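Local coordinates for peptidoglycan glycosyltransferase (Burkholderia ambifaria, PDB 5UY7), which belongs to the penicillin-binding protein family and carries a transpeptidase domain of the beta-lactamase clan, at residues R258-F266 with P354-G364. Residues are numbered along the deposited sequence; the frame is centred on the assembly and turned at random.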
loop_
_atom_site.group_PDB
_atom_site.type_symbol
_atom_site.label_atom_id
_atom_site.label_comp_id
_atom_site.label_asym_id
_atom_site.label_seq_id
_atom_site.Cartn_x
_atom_site.Cartn_y
_atom_site.Cartn_z
ATOM N N ARG A 258 6.939 -21.175 -8.431
ATOM C CA ARG A 258 5.954 -20.103 -8.527
ATOM C C ARG A 258 6.539 -18.785 -8.034
ATOM O O ARG A 258 7.321 -18.762 -7.085
ATOM C CB ARG A 258 4.696 -20.450 -7.726
ATOM N N ASN A 259 6.156 -17.687 -8.681
ATOM C CA ASN A 259 6.581 -16.353 -8.265
ATOM C C ASN A 259 5.536 -15.830 -7.284
ATOM O O ASN A 259 4.508 -15.277 -7.684
ATOM C CB ASN A 259 6.749 -15.441 -9.476
ATOM C CG ASN A 259 7.464 -14.145 -9.137
ATOM O OD1 ASN A 259 7.187 -13.519 -8.120
ATOM N ND2 ASN A 259 8.399 -13.747 -9.994
ATOM N N ARG A 260 5.806 -16.007 -5.985
ATOM C CA ARG A 260 4.795 -15.740 -4.961
ATOM C C ARG A 260 4.341 -14.284 -4.951
ATOM O O ARG A 260 3.197 -13.999 -4.577
ATOM C CB ARG A 260 5.326 -16.139 -3.586
ATOM C CG ARG A 260 5.668 -17.618 -3.483
ATOM C CD ARG A 260 6.025 -18.027 -2.066
ATOM N NE ARG A 260 7.208 -17.337 -1.555
ATOM C CZ ARG A 260 8.464 -17.680 -1.836
ATOM N NH1 ARG A 260 8.717 -18.700 -2.646
ATOM N NH2 ARG A 260 9.471 -16.995 -1.313
ATOM N N ILE A 261 5.212 -13.349 -5.341
ATOM C CA ILE A 261 4.807 -11.948 -5.441
ATOM C C ILE A 261 3.595 -11.802 -6.344
ATOM O O ILE A 261 2.722 -10.957 -6.105
ATOM C CB ILE A 261 5.975 -11.079 -5.954
ATOM C CG1 ILE A 261 7.102 -11.032 -4.934
ATOM C CG2 ILE A 261 5.485 -9.666 -6.279
ATOM C CD1 ILE A 261 8.265 -10.152 -5.356
ATOM N N LEU A 262 3.510 -12.631 -7.384
ATOM C CA LEU A 262 2.414 -12.571 -8.338
ATOM C C LEU A 262 1.315 -13.591 -8.067
ATOM O O LEU A 262 0.164 -13.363 -8.457
ATOM C CB LEU A 262 2.951 -12.795 -9.755
ATOM C CG LEU A 262 3.798 -11.634 -10.273
ATOM C CD1 LEU A 262 5.006 -12.157 -11.018
ATOM C CD2 LEU A 262 2.945 -10.749 -11.169
ATOM N N THR A 263 1.629 -14.700 -7.405
ATOM C CA THR A 263 0.657 -15.782 -7.295
ATOM C C THR A 263 -0.034 -15.850 -5.942
ATOM O O THR A 263 -1.171 -16.327 -5.868
ATOM C CB THR A 263 1.321 -17.134 -7.586
ATOM O OG1 THR A 263 2.341 -17.398 -6.614
ATOM C CG2 THR A 263 1.942 -17.134 -8.979
ATOM N N ASP A 264 0.601 -15.385 -4.874
ATOM C CA ASP A 264 0.031 -15.525 -3.540
ATOM C C ASP A 264 -0.868 -14.340 -3.208
ATOM O O ASP A 264 -0.466 -13.179 -3.353
ATOM C CB ASP A 264 1.138 -15.675 -2.498
ATOM C CG ASP A 264 1.817 -17.040 -2.564
ATOM O OD1 ASP A 264 1.561 -17.794 -3.531
ATOM O OD2 ASP A 264 2.593 -17.363 -1.648
ATOM N N VAL A 265 -2.088 -14.632 -2.757
ATOM C CA VAL A 265 -3.025 -13.574 -2.411
ATOM C C VAL A 265 -3.338 -13.626 -0.924
ATOM O O VAL A 265 -3.239 -14.668 -0.267
ATOM C CB VAL A 265 -4.326 -13.622 -3.240
ATOM C CG1 VAL A 265 -4.008 -13.524 -4.718
ATOM C CG2 VAL A 265 -5.116 -14.871 -2.933
ATOM N N PHE A 266 -3.729 -12.465 -0.403
ATOM C CA PHE A 266 -4.009 -12.280 1.014
ATOM C C PHE A 266 -4.895 -11.057 1.170
ATOM O O PHE A 266 -5.018 -10.233 0.258
ATOM C CB PHE A 266 -2.721 -12.103 1.826
ATOM C CG PHE A 266 -1.795 -11.052 1.273
ATOM C CD1 PHE A 266 -0.852 -11.384 0.306
ATOM C CD2 PHE A 266 -1.852 -9.738 1.724
ATOM C CE1 PHE A 266 0.006 -10.419 -0.204
ATOM C CE2 PHE A 266 -0.988 -8.775 1.218
ATOM C CZ PHE A 266 -0.065 -9.124 0.248
ATOM N N PRO A 354 -2.580 -9.550 -13.204
ATOM C CA PRO A 354 -1.599 -8.792 -13.985
ATOM C C PRO A 354 -1.231 -9.539 -15.257
ATOM O O PRO A 354 -1.091 -10.764 -15.260
ATOM C CB PRO A 354 -0.402 -8.677 -13.036
ATOM C CG PRO A 354 -0.993 -8.817 -11.668
ATOM C CD PRO A 354 -2.134 -9.777 -11.818
ATOM N N LYS A 355 -1.095 -8.791 -16.349
ATOM C CA LYS A 355 -0.700 -9.344 -17.643
ATOM C C LYS A 355 0.709 -8.843 -17.944
ATOM O O LYS A 355 0.912 -7.942 -18.759
ATOM C CB LYS A 355 -1.696 -8.948 -18.741
ATOM N N VAL A 356 1.692 -9.439 -17.269
ATOM C CA VAL A 356 3.076 -8.999 -17.364
ATOM C C VAL A 356 3.998 -10.103 -17.868
ATOM O O VAL A 356 5.220 -9.950 -17.829
ATOM C CB VAL A 356 3.575 -8.440 -16.018
ATOM C CG1 VAL A 356 2.704 -7.278 -15.583
ATOM C CG2 VAL A 356 3.576 -9.524 -14.956
ATOM N N GLY A 357 3.438 -11.208 -18.353
ATOM C CA GLY A 357 4.250 -12.251 -18.941
ATOM C C GLY A 357 4.314 -13.510 -18.105
ATOM O O GLY A 357 4.194 -14.618 -18.631
ATOM N N PHE A 358 4.511 -13.351 -16.803
ATOM C CA PHE A 358 4.584 -14.499 -15.912
ATOM C C PHE A 358 3.271 -15.275 -15.959
ATOM O O PHE A 358 2.197 -14.669 -15.851
ATOM C CB PHE A 358 4.871 -14.043 -14.482
ATOM C CG PHE A 358 6.213 -13.386 -14.316
ATOM C CD1 PHE A 358 7.369 -14.149 -14.277
ATOM C CD2 PHE A 358 6.321 -12.010 -14.206
ATOM C CE1 PHE A 358 8.607 -13.551 -14.128
ATOM C CE2 PHE A 358 7.560 -11.409 -14.052
ATOM C CZ PHE A 358 8.702 -12.180 -14.013
ATOM N N PRO A 359 3.308 -16.592 -16.121
ATOM C CA PRO A 359 2.064 -17.359 -16.179
ATOM C C PRO A 359 1.463 -17.526 -14.795
ATOM O O PRO A 359 2.156 -17.480 -13.774
ATOM C CB PRO A 359 2.513 -18.707 -16.755
ATOM C CG PRO A 359 3.903 -18.858 -16.247
ATOM C CD PRO A 359 4.495 -17.459 -16.213
ATOM N N GLY A 360 0.146 -17.702 -14.774
ATOM C CA GLY A 360 -0.543 -18.007 -13.535
ATOM C C GLY A 360 -0.517 -16.899 -12.508
ATOM O O GLY A 360 -0.594 -17.180 -11.307
ATOM N N ALA A 361 -0.405 -15.643 -12.938
ATOM C CA ALA A 361 -0.530 -14.541 -11.995
ATOM C C ALA A 361 -1.939 -14.518 -11.415
ATOM O O ALA A 361 -2.926 -14.731 -12.125
ATOM C CB ALA A 361 -0.210 -13.208 -12.672
ATOM N N ALA A 362 -2.028 -14.264 -10.112
ATOM C CA ALA A 362 -3.304 -14.334 -9.416
ATOM C C ALA A 362 -4.149 -13.095 -9.679
ATOM O O ALA A 362 -3.637 -11.975 -9.744
ATOM C CB ALA A 362 -3.077 -14.502 -7.917
ATOM N N ALA A 363 -5.458 -13.305 -9.819
ATOM C CA ALA A 363 -6.378 -12.185 -9.941
ATOM C C ALA A 363 -6.794 -11.621 -8.589
ATOM O O ALA A 363 -7.159 -10.442 -8.506
ATOM C CB ALA A 363 -7.627 -12.611 -10.716
ATOM N N GLY A 364 -6.733 -12.424 -7.530
ATOM C CA GLY A 364 -7.332 -12.043 -6.272
ATOM C C GLY A 364 -8.839 -12.200 -6.324
ATOM O O GLY A 364 -9.421 -12.674 -7.302
HETATM O O HOH W 1 -1.163 -10.997 -8.979
#
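Over one face of the Phe358 ring lies the amide nitrogen of Asn259, ND2 standing 4.1 Å above the plane and displaced toward the rim, with amide and ring planes 61° apart. CD1 of Leu262 lies 3.5 Å from CD2 of Phe358, the two side chains crossing at about a right angle. A chi1 of -70° sets CG of Leu262 anti to the carbonyl carbon, and from there the methyls part, CD1 to the ring and CD2 toward Pro354, Val356 and Ala361; CG2 of Val356 is 4.0 Å from CD2. The loop 354-364 bends past this buried leucine. Ala362 N donates to Leu262 O at 2.9 Å, nearly straight at 170°, and a water donates to both Leu262 O and Ala362 O, giving the leucine carbonyl two donors. Farther along, Thr263 lays CG2 3.4 Å from Gly360 O, while Val265 CG1 packs tightly on Ala362 CB at 3.5 Å. Asn259 occupies the N-cap position of helix 260-263, its OD1 hydrogen-bonded to ND2 of Asn240 in strand 235-241. In this surface contact of the transpeptidase domain, a loop between helices 338-347 and 374-381 covers the short helix, which rests through Ile261 on strands 222-229 and 235-241 of the five-stranded antiparallel sheet. Phe391 of helix 390-401 touches both segments, and strand 265-266 pairs antiparallel with 388-389.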